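Local coordinates for Dye-decolorizing peroxidase (Irpex lacteus, PDB 7D8M), which binds heme b and probably acts as a peroxidase that oxidises dyes and other substrates with hydrogen peroxide, as in the DyP-type family, at residues A75-A79 against L80-D84; P229-N232 against K233-D237; E254-G257 against S258-G262; S440-A443 against I444-F448. One frame throughout, in Å; residues are numbered along the deposited sequence.

Contact 1: A75-A79 against L80-D84; sequences AGFGA and LNVTD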
loop_
_atom_site.group_PDB
_atom_site.type_symbol
_atom_site.label_atom_id
_atom_site.label_comp_id
_atom_site.label_asym_id
_atom_site.label_seq_id
_atom_site.Cartn_x
_atom_site.Cartn_y
_atom_site.Cartn_z
ATOM N N ALA A 75 18.751 2.159 -8.926
ATOM C CA ALA A 75 19.337 2.359 -10.248
ATOM C C ALA A 75 19.339 3.837 -10.627
ATOM O O ALA A 75 20.294 4.327 -11.244
ATOM C CB ALA A 75 18.580 1.532 -11.287
ATOM N N GLY A 76 18.290 4.567 -10.244
ATOM C CA GLY A 76 18.246 5.995 -10.533
ATOM C C GLY A 76 19.316 6.777 -9.792
ATOM O O GLY A 76 19.889 7.727 -10.337
ATOM N N PHE A 77 19.591 6.402 -8.537
ATOM C CA PHE A 77 20.725 6.979 -7.818
ATOM C C PHE A 77 21.997 6.884 -8.653
ATOM O O PHE A 77 22.714 7.877 -8.843
ATOM C CB PHE A 77 20.948 6.262 -6.486
ATOM C CG PHE A 77 20.041 6.696 -5.372
ATOM C CD1 PHE A 77 18.670 6.820 -5.561
ATOM C CD2 PHE A 77 20.559 6.916 -4.103
ATOM C CE1 PHE A 77 17.835 7.189 -4.506
ATOM C CE2 PHE A 77 19.731 7.275 -3.036
ATOM C CZ PHE A 77 18.369 7.416 -3.240
ATOM N N GLY A 78 22.301 5.676 -9.140
ATOM C CA GLY A 78 23.492 5.495 -9.953
ATOM C C GLY A 78 23.494 6.392 -11.174
ATOM O O GLY A 78 24.480 7.071 -11.462
ATOM N N ALA A 79 22.375 6.420 -11.904
ATOM C CA ALA A 79 22.301 7.230 -13.115
ATOM C C ALA A 79 22.441 8.713 -12.823
ATOM O O ALA A 79 22.801 9.481 -13.725
ATOM C CB ALA A 79 20.988 6.965 -13.856
ATOM N N LEU A 80 22.172 9.140 -11.591
ATOM C CA LEU A 80 22.350 10.532 -11.201
ATOM C C LEU A 80 23.647 10.768 -10.437
ATOM O O LEU A 80 23.858 11.872 -9.920
ATOM C CB LEU A 80 21.160 10.994 -10.364
ATOM C CG LEU A 80 19.864 11.109 -11.158
ATOM C CD1 LEU A 80 18.701 11.363 -10.211
ATOM C CD2 LEU A 80 19.985 12.216 -12.197
ATOM N N ASN A 81 24.507 9.751 -10.354
ATOM C CA ASN A 81 25.763 9.796 -9.601
ATOM C C ASN A 81 25.545 10.233 -8.155
ATOM O O ASN A 81 26.247 11.098 -7.623
ATOM C CB ASN A 81 26.791 10.691 -10.290
ATOM C CG ASN A 81 28.201 10.341 -9.889
ATOM O OD1 ASN A 81 28.783 10.973 -9.008
ATOM N ND2 ASN A 81 28.751 9.304 -10.512
ATOM N N VAL A 82 24.559 9.614 -7.512
ATOM C CA VAL A 82 24.280 9.818 -6.099
ATOM C C VAL A 82 24.565 8.501 -5.389
ATOM O O VAL A 82 24.103 7.442 -5.829
ATOM C CB VAL A 82 22.828 10.278 -5.875
ATOM C CG1 VAL A 82 22.485 10.289 -4.390
ATOM C CG2 VAL A 82 22.592 11.660 -6.507
ATOM N N THR A 83 25.350 8.560 -4.315
ATOM C CA THR A 83 25.722 7.346 -3.606
ATOM C C THR A 83 24.529 6.823 -2.811
ATOM O O THR A 83 23.843 7.584 -2.124
ATOM C CB THR A 83 26.912 7.607 -2.682
ATOM O OG1 THR A 83 27.989 8.195 -3.433
ATOM C CG2 THR A 83 27.395 6.301 -2.085
ATOM N N ASP A 84 24.266 5.527 -2.926
ATOM C CA ASP A 84 23.219 4.901 -2.117
ATOM C C ASP A 84 23.832 4.527 -0.775
ATOM O O ASP A 84 24.349 3.429 -0.584
ATOM C CB ASP A 84 22.628 3.696 -2.836
ATOM C CG ASP A 84 21.543 2.996 -2.021
ATOM O OD1 ASP A 84 21.288 3.409 -0.865
ATOM O OD2 ASP A 84 20.950 2.029 -2.545
#
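Phe-77, on the last turn of helix 74-79, has its ring beside the chain that turns back after the helix, and Val-82 and Asp-84 meet the same corner of it. Val-82 CG1 lies 3.9 Å from Phe-77 CD2 on an oblique approach, while the carbonyl O of Thr-83 comes in at the ring edge, in its plane. The ring gets there because CG stands anti to the carbonyl carbon (chi1 -80°). Phe-77 CB lies 3.4 Å from Val-82 O because the chain turns back there. Beyond the segments, Phe-91 and Phe-448 meet the Phe-77 ring edge-to-face. Leu-80 folds its CB and CG back over the Gly-76 carbonyl O, each 3.5 Å away, and its branch packs on Phe-72 and Ile-32. The carboxylate of Asp-84 points to other partners: OD2 bonds to His-74 and Ser-92, and OD1 to the backbone N of Leu-86. The backbone fixes this layout. Val-82 N donates to Phe-77 O at 2.9 Å, almost straight at 172°, and Asn-81 N to Gly-78 O at 2.9 Å. With Asn-81 at positive phi as the C-prime residue, these two bonds form a Schellman motif that ends the helix within the DyP alpha+beta barrel domain.

Contact 2: P229-N232 against K233-D237; sequences PEFN and KYVLD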
loop_
_atom_site.group_PDB
_atom_site.type_symbol
_atom_site.label_atom_id
_atom_site.label_comp_id
_atom_site.label_asym_id
_atom_site.label_seq_id
_atom_site.Cartn_x
_atom_site.Cartn_y
_atom_site.Cartn_z
ATOM N N PRO A 229 -14.416 -11.344 -10.470
ATOM C CA PRO A 229 -15.454 -12.381 -10.607
ATOM C C PRO A 229 -14.994 -13.714 -10.072
ATOM O O PRO A 229 -15.797 -14.452 -9.505
ATOM C CB PRO A 229 -15.726 -12.433 -12.121
ATOM C CG PRO A 229 -15.101 -11.176 -12.685
ATOM C CD PRO A 229 -13.937 -10.896 -11.795
ATOM N N GLU A 230 -13.710 -14.034 -10.230
ATOM C CA GLU A 230 -13.171 -15.258 -9.656
ATOM C C GLU A 230 -13.344 -15.260 -8.142
ATOM O O GLU A 230 -13.802 -16.246 -7.554
ATOM C CB GLU A 230 -11.698 -15.382 -10.040
ATOM C CG GLU A 230 -11.467 -15.742 -11.499
ATOM C CD GLU A 230 -11.498 -14.540 -12.455
ATOM O OE1 GLU A 230 -11.853 -13.410 -12.047
ATOM O OE2 GLU A 230 -11.165 -14.734 -13.638
ATOM N N PHE A 231 -12.997 -14.144 -7.503
ATOM C CA PHE A 231 -13.148 -14.006 -6.060
ATOM C C PHE A 231 -14.609 -14.151 -5.643
ATOM O O PHE A 231 -14.928 -14.908 -4.716
ATOM C CB PHE A 231 -12.583 -12.648 -5.621
ATOM C CG PHE A 231 -12.969 -12.244 -4.219
ATOM C CD1 PHE A 231 -14.017 -11.354 -4.001
ATOM C CD2 PHE A 231 -12.281 -12.741 -3.126
ATOM C CE1 PHE A 231 -14.377 -10.975 -2.706
ATOM C CE2 PHE A 231 -12.630 -12.367 -1.833
ATOM C CZ PHE A 231 -13.683 -11.483 -1.624
ATOM N N ASN A 232 -15.511 -13.426 -6.317
ATOM C CA ASN A 232 -16.936 -13.514 -5.995
ATOM C C ASN A 232 -17.460 -14.943 -6.134
ATOM O O ASN A 232 -18.219 -15.415 -5.283
ATOM C CB ASN A 232 -17.736 -12.566 -6.886
ATOM C CG ASN A 232 -17.550 -11.117 -6.495
ATOM O OD1 ASN A 232 -17.249 -10.816 -5.343
ATOM N ND2 ASN A 232 -17.732 -10.211 -7.451
ATOM N N LYS A 233 -17.068 -15.644 -7.203
ATOM C CA LYS A 233 -17.511 -17.026 -7.399
ATOM C C LYS A 233 -16.989 -17.938 -6.291
ATOM O O LYS A 233 -17.698 -18.844 -5.829
ATOM C CB LYS A 233 -17.055 -17.510 -8.784
ATOM C CG LYS A 233 -17.356 -18.979 -9.120
ATOM C CD LYS A 233 -18.849 -19.240 -9.156
ATOM C CE LYS A 233 -19.158 -20.667 -9.604
ATOM N NZ LYS A 233 -20.392 -21.185 -8.933
ATOM N N TYR A 234 -15.760 -17.694 -5.828
ATOM C CA TYR A 234 -15.183 -18.519 -4.768
ATOM C C TYR A 234 -15.968 -18.405 -3.465
ATOM O O TYR A 234 -16.256 -19.416 -2.804
ATOM C CB TYR A 234 -13.725 -18.135 -4.522
ATOM C CG TYR A 234 -13.138 -18.952 -3.397
ATOM C CD1 TYR A 234 -12.835 -20.290 -3.584
ATOM C CD2 TYR A 234 -12.931 -18.401 -2.138
ATOM C CE1 TYR A 234 -12.311 -21.063 -2.548
ATOM C CE2 TYR A 234 -12.417 -19.162 -1.096
ATOM C CZ TYR A 234 -12.109 -20.495 -1.307
ATOM O OH TYR A 234 -11.595 -21.269 -0.281
ATOM N N VAL A 235 -16.283 -17.177 -3.048
ATOM C CA VAL A 235 -16.938 -17.019 -1.751
ATOM C C VAL A 235 -18.391 -17.460 -1.832
ATOM O O VAL A 235 -18.946 -17.981 -0.848
ATOM C CB VAL A 235 -16.809 -15.570 -1.240
ATOM C CG1 VAL A 235 -15.336 -15.234 -0.948
ATOM C CG2 VAL A 235 -17.402 -14.578 -2.235
ATOM N N LEU A 236 -19.032 -17.281 -2.990
ATOM C CA LEU A 236 -20.364 -17.856 -3.187
ATOM C C LEU A 236 -20.323 -19.374 -3.075
ATOM O O LEU A 236 -21.139 -19.974 -2.364
ATOM C CB LEU A 236 -20.929 -17.430 -4.544
ATOM C CG LEU A 236 -21.610 -16.056 -4.534
ATOM C CD1 LEU A 236 -21.884 -15.511 -5.948
ATOM C CD2 LEU A 236 -22.899 -16.134 -3.707
ATOM N N ASP A 237 -19.370 -20.010 -3.762
ATOM C CA ASP A 237 -19.268 -21.466 -3.762
ATOM C C ASP A 237 -18.938 -22.029 -2.387
ATOM O O ASP A 237 -19.191 -23.212 -2.139
ATOM C CB ASP A 237 -18.195 -21.937 -4.740
ATOM C CG ASP A 237 -18.634 -21.850 -6.192
ATOM O OD1 ASP A 237 -19.832 -21.586 -6.465
ATOM O OD2 ASP A 237 -17.761 -22.050 -7.064
#
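With CG anti to the backbone N (chi1 166°), the Phe-231 ring leans along helix 228-237 to the next turn, where Val-235 holds CG1 anti to its own carbonyl carbon (chi1 -66°). The two side chains cross obliquely, and Val-235 CG1 sits over one face of the ring, 4.0 Å from Phe-231 CE2. The other methyl, CG2, turns to the backbone and lies 3.3 Å from Asn-232 O. Beneath the pair the helix is regular: Val-235 N donates to Phe-231 O at 3.1 Å, and Lys-233, Tyr-234 and Leu-236 bond in the same i to i+4 manner to Pro-229, Glu-230 and Asn-232. An alanine in place of Val-235 would remove both methyls, and would probably open a gap over the Phe-231 face and weaken the packing against Met-260.

Another side of the helix carries charge. Lys-233 NZ reaches one turn on to Asp-237 OD1 at 2.6 Å, using the syn lone pair of that oxygen. Glu-230 has its polar partner outside the segments, Thr-354 OG1.

Phe-231 also meets Phe-261 and Phe-168, and its side chain is about 9 Å from the heme at the nearest atoms, so it stands one layer behind the pocket. The chemistry is thus divided: apolar branches join the helix to helix 249-261, while an i to i+4 salt bridge probably adds local stability on the outward side, where Asp-237 is exposed.

Contact 3: E254-G257 against S258-G262; sequences ELLG and SRMFG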
loop_
_atom_site.group_PDB
_atom_site.type_symbol
_atom_site.label_atom_id
_atom_site.label_comp_id
_atom_site.label_asym_id
_atom_site.label_seq_id
_atom_site.Cartn_x
_atom_site.Cartn_y
_atom_site.Cartn_z
ATOM N N GLU A 254 -20.922 -13.180 1.700
ATOM C CA GLU A 254 -20.413 -11.928 2.248
ATOM C C GLU A 254 -19.801 -12.122 3.628
ATOM O O GLU A 254 -18.833 -11.433 3.974
ATOM C CB GLU A 254 -21.516 -10.869 2.292
ATOM C CG GLU A 254 -22.101 -10.497 0.911
ATOM C CD GLU A 254 -21.091 -9.883 -0.085
ATOM O OE1 GLU A 254 -19.873 -9.796 0.206
ATOM O OE2 GLU A 254 -21.531 -9.478 -1.190
ATOM N N LEU A 255 -20.339 -13.045 4.431
ATOM C CA LEU A 255 -19.694 -13.363 5.699
ATOM C C LEU A 255 -18.283 -13.888 5.465
ATOM O O LEU A 255 -17.325 -13.433 6.099
ATOM C CB LEU A 255 -20.532 -14.373 6.489
ATOM C CG LEU A 255 -19.975 -14.766 7.861
ATOM C CD1 LEU A 255 -19.936 -13.550 8.786
ATOM C CD2 LEU A 255 -20.792 -15.886 8.482
ATOM N N LEU A 256 -18.131 -14.833 4.535
ATOM C CA LEU A 256 -16.813 -15.394 4.270
ATOM C C LEU A 256 -15.845 -14.316 3.790
ATOM O O LEU A 256 -14.698 -14.256 4.247
ATOM C CB LEU A 256 -16.913 -16.524 3.245
ATOM C CG LEU A 256 -15.554 -17.132 2.886
ATOM C CD1 LEU A 256 -14.867 -17.708 4.132
ATOM C CD2 LEU A 256 -15.680 -18.197 1.803
ATOM N N GLY A 257 -16.290 -13.452 2.877
ATOM C CA GLY A 257 -15.442 -12.343 2.446
ATOM C C GLY A 257 -15.018 -11.441 3.593
ATOM O O GLY A 257 -13.864 -11.010 3.664
ATOM N N SER A 258 -15.949 -11.140 4.508
ATOM C CA SER A 258 -15.600 -10.326 5.667
ATOM C C SER A 258 -14.578 -11.033 6.550
ATOM O O SER A 258 -13.718 -10.379 7.146
ATOM C CB SER A 258 -16.854 -9.979 6.473
ATOM O OG SER A 258 -17.237 -11.072 7.301
ATOM N N ARG A 259 -14.640 -12.363 6.627
ATOM C CA ARG A 259 -13.661 -13.107 7.412
ATOM C C ARG A 259 -12.285 -13.111 6.754
ATOM O O ARG A 259 -11.268 -13.090 7.454
ATOM C CB ARG A 259 -14.146 -14.544 7.640
ATOM C CG ARG A 259 -15.500 -14.636 8.326
ATOM C CD ARG A 259 -15.374 -14.639 9.827
ATOM N NE ARG A 259 -14.671 -15.808 10.351
ATOM C CZ ARG A 259 -14.332 -15.934 11.633
ATOM N NH1 ARG A 259 -14.640 -14.962 12.483
ATOM N NH2 ARG A 259 -13.688 -17.019 12.072
ATOM N N MET A 260 -12.228 -13.129 5.421
ATOM C CA MET A 260 -10.933 -13.061 4.742
ATOM C C MET A 260 -10.255 -11.712 4.952
ATOM O O MET A 260 -9.032 -11.647 5.140
ATOM C CB MET A 260 -11.105 -13.341 3.249
ATOM C CG MET A 260 -11.565 -14.758 2.963
ATOM S SD MET A 260 -12.182 -14.957 1.293
ATOM C CE MET A 260 -10.660 -15.172 0.400
ATOM N N PHE A 261 -11.026 -10.625 4.910
ATOM C CA PHE A 261 -10.448 -9.288 4.973
ATOM C C PHE A 261 -10.289 -8.781 6.399
ATOM O O PHE A 261 -9.292 -8.121 6.707
ATOM C CB PHE A 261 -11.303 -8.304 4.167
ATOM C CG PHE A 261 -10.994 -8.304 2.701
ATOM C CD1 PHE A 261 -9.951 -7.543 2.199
ATOM C CD2 PHE A 261 -11.727 -9.098 1.830
ATOM C CE1 PHE A 261 -9.645 -7.557 0.846
ATOM C CE2 PHE A 261 -11.433 -9.128 0.482
ATOM C CZ PHE A 261 -10.394 -8.352 -0.016
ATOM N N GLY A 262 -11.246 -9.095 7.278
ATOM C CA GLY A 262 -11.347 -8.467 8.576
ATOM C C GLY A 262 -12.339 -7.330 8.620
ATOM O O GLY A 262 -12.501 -6.714 9.673
#
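The last two turns of helix 249-261, which lead into the proximal side of the heme pocket, make up this largely buried contact; Phe-261 touches the heme and lies close to His-312, the axial ligand of the iron. Along the helix, Ser-258 N, Arg-259 N, Met-260 N and Phe-261 N bond to the carbonyls four residues earlier. Leu-255 O takes two donors. Arg-259 N approaches in the carbonyl plane at 2.9 Å, and Ser-258 OG donates from 2.7 Å at a C=O...O angle of 126°. Chi1 of 80° puts that hydroxyl between the serine's own N and carbonyl carbon, facing back along the helix to Leu-255, whose CD1 is 4.0 Å from OG. An alanine here would lack the hydroxyl, and would probably deprive Leu-255 O of this second donor while the bond from the Arg-259 amide stays.

Arg-259 CG passes 3.1 Å from Leu-255 O before the chain bends at chi2 and chi3 and carries the guanidinium off to the carbonyls of Leu-413 and Gln-304. Met-260 lays SD 4.3 Å from Leu-256 CG, and both residues pack on Val-235 of helix 228-237. Gly-262, at phi 97°, adopts backbone angles that call for glycine as the chain leaves the helix. The Phe-261 ring, stacked on Tyr-170, turns an edge to the Gly-257 carbonyl, with O in the ring plane and 3.4 Å from CD2.

Contact 4: S440-A443 against I444-F448; sequences SITA and IVEKF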
loop_
_atom_site.group_PDB
_atom_site.type_symbol
_atom_site.label_atom_id
_atom_site.label_comp_id
_atom_site.label_asym_id
_atom_site.label_seq_id
_atom_site.Cartn_x
_atom_site.Cartn_y
_atom_site.Cartn_z
ATOM N N SER A 440 13.150 14.500 0.475
ATOM C CA SER A 440 12.632 15.824 0.758
ATOM C C SER A 440 12.737 16.697 -0.488
ATOM O O SER A 440 13.466 16.395 -1.440
ATOM C CB SER A 440 13.397 16.468 1.909
ATOM O OG SER A 440 14.651 16.941 1.447
ATOM N N ILE A 441 11.992 17.801 -0.476
ATOM C CA ILE A 441 11.948 18.644 -1.660
ATOM C C ILE A 441 13.302 19.300 -1.896
ATOM O O ILE A 441 13.807 19.302 -3.022
ATOM C CB ILE A 441 10.802 19.659 -1.533
ATOM C CG1 ILE A 441 9.510 18.893 -1.183
ATOM C CG2 ILE A 441 10.654 20.445 -2.814
ATOM C CD1 ILE A 441 8.222 19.658 -1.399
ATOM N N THR A 442 13.941 19.814 -0.837
ATOM C CA THR A 442 15.286 20.374 -0.998
ATOM C C THR A 442 16.270 19.312 -1.478
ATOM O O THR A 442 17.102 19.574 -2.356
ATOM C CB THR A 442 15.776 21.000 0.311
ATOM O OG1 THR A 442 15.734 20.021 1.360
ATOM C CG2 THR A 442 14.914 22.197 0.690
ATOM N N ALA A 443 16.171 18.094 -0.932
ATOM C CA ALA A 443 17.071 17.027 -1.347
ATOM C C ALA A 443 16.944 16.748 -2.837
ATOM O O ALA A 443 17.937 16.445 -3.507
ATOM C CB ALA A 443 16.797 15.757 -0.533
ATOM N N ILE A 444 15.729 16.838 -3.376
ATOM C CA ILE A 444 15.575 16.704 -4.815
ATOM C C ILE A 444 16.478 17.706 -5.525
ATOM O O ILE A 444 17.234 17.351 -6.435
ATOM C CB ILE A 444 14.104 16.884 -5.221
ATOM C CG1 ILE A 444 13.253 15.738 -4.642
ATOM C CG2 ILE A 444 13.983 16.893 -6.730
ATOM C CD1 ILE A 444 11.782 15.892 -4.900
ATOM N N VAL A 445 16.466 18.954 -5.062
ATOM C CA VAL A 445 17.210 20.013 -5.742
ATOM C C VAL A 445 18.681 19.974 -5.358
ATOM O O VAL A 445 19.566 20.079 -6.215
ATOM C CB VAL A 445 16.591 21.386 -5.429
ATOM C CG1 VAL A 445 17.372 22.488 -6.151
ATOM C CG2 VAL A 445 15.123 21.413 -5.822
ATOM N N GLU A 446 18.963 19.824 -4.061
ATOM C CA GLU A 446 20.322 20.006 -3.570
ATOM C C GLU A 446 21.207 18.795 -3.827
ATOM O O GLU A 446 22.416 18.957 -4.027
ATOM C CB GLU A 446 20.298 20.342 -2.078
ATOM C CG GLU A 446 19.715 21.723 -1.796
ATOM C CD GLU A 446 19.578 22.010 -0.317
ATOM O OE1 GLU A 446 19.764 21.077 0.495
ATOM O OE2 GLU A 446 19.282 23.173 0.034
ATOM N N LYS A 447 20.650 17.586 -3.837
ATOM C CA LYS A 447 21.455 16.402 -4.101
ATOM C C LYS A 447 21.199 15.828 -5.488
ATOM O O LYS A 447 22.125 15.740 -6.301
ATOM C CB LYS A 447 21.216 15.329 -3.031
ATOM C CG LYS A 447 22.512 14.669 -2.585
ATOM C CD LYS A 447 22.267 13.436 -1.752
ATOM C CE LYS A 447 23.577 12.862 -1.208
ATOM N NZ LYS A 447 24.742 13.098 -2.106
ATOM N N PHE A 448 19.955 15.450 -5.792
ATOM C CA PHE A 448 19.700 14.720 -7.028
ATOM C C PHE A 448 19.841 15.590 -8.273
ATOM O O PHE A 448 20.063 15.055 -9.363
ATOM C CB PHE A 448 18.322 14.073 -6.949
ATOM C CG PHE A 448 18.247 13.005 -5.890
ATOM C CD1 PHE A 448 18.604 11.699 -6.179
ATOM C CD2 PHE A 448 17.895 13.324 -4.597
ATOM C CE1 PHE A 448 18.570 10.717 -5.197
ATOM C CE2 PHE A 448 17.862 12.342 -3.608
ATOM C CZ PHE A 448 18.202 11.046 -3.916
#
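Ala-443 O accepts two backbone donors, Lys-447 N at 3.0 Å and Phe-448 N at 3.2 Å, the second nearly in line with the C=O bond. The N-H of Phe-448 thus reaches back five residues, and the helix widens into a pi-type turn at 444-448. At the start of the helix Ser-440 is the N-cap: its OG accepts from Ala-443 N at 3.0 Å, while its carbonyl receives the N-H of Ile-444. The serine hydroxyl can meet the amide of Ala-443 because chi1 is 77°, between the residue's own N and carbonyl carbon. Asn-11 takes the first-turn amide of Thr-442 through its side-chain oxygen.

Side chains follow this course. Glu-446, extended beyond CG, runs back along the helix and brings its carboxylate carbon CD 4.0 Å from Thr-442 CB, an exposed contact without a bond between the two side chains. Ile-444 rests CG1 3.3 Å from Ser-440 O and packs on Ala-46 of helix 35-49. The Phe-448 ring turns back toward the preceding turn, so that CD2 lies 3.3 Å from Ala-443 O, with Ala-443 C at the ring edge and in its plane. That ring stacks on Phe-72 and also meets Trp-212, which makes a cation-pi contact with Lys-447.

Chemically, the first turn and the wider turn at 444-448 are served differently: side-chain oxygens of Ser-440 and Asn-11 take first-turn amides that lack a preceding helical carbonyl, whereas one shared carbonyl, Ala-443 O, accommodates the wider turn that carries Phe-448.

Overall arrangement
The four contacts form two pairs on opposite sides of the chain's centre. Contacts 1 and 4, with centres about 13 Å apart, are far apart in sequence but touch directly: Phe-77 CE1 lies 3.7 Å from Phe-448 CE1, and Val-82 CG1 lies 4.1 Å from Lys-447 CD. Contacts 2 and 3, about 12 Å apart between centres, sit on successive helices that pack through Phe-231 CZ and Phe-261 CE2 at 3.9 Å. Phe-261 of contact 3 touches the heme, and Phe-231 of contact 2, about 9 Å from the heme at the nearest atoms, stands behind Phe-261. The first pair is remote from the heme pocket: about 44 Å separates the centres of contacts 1 and 3.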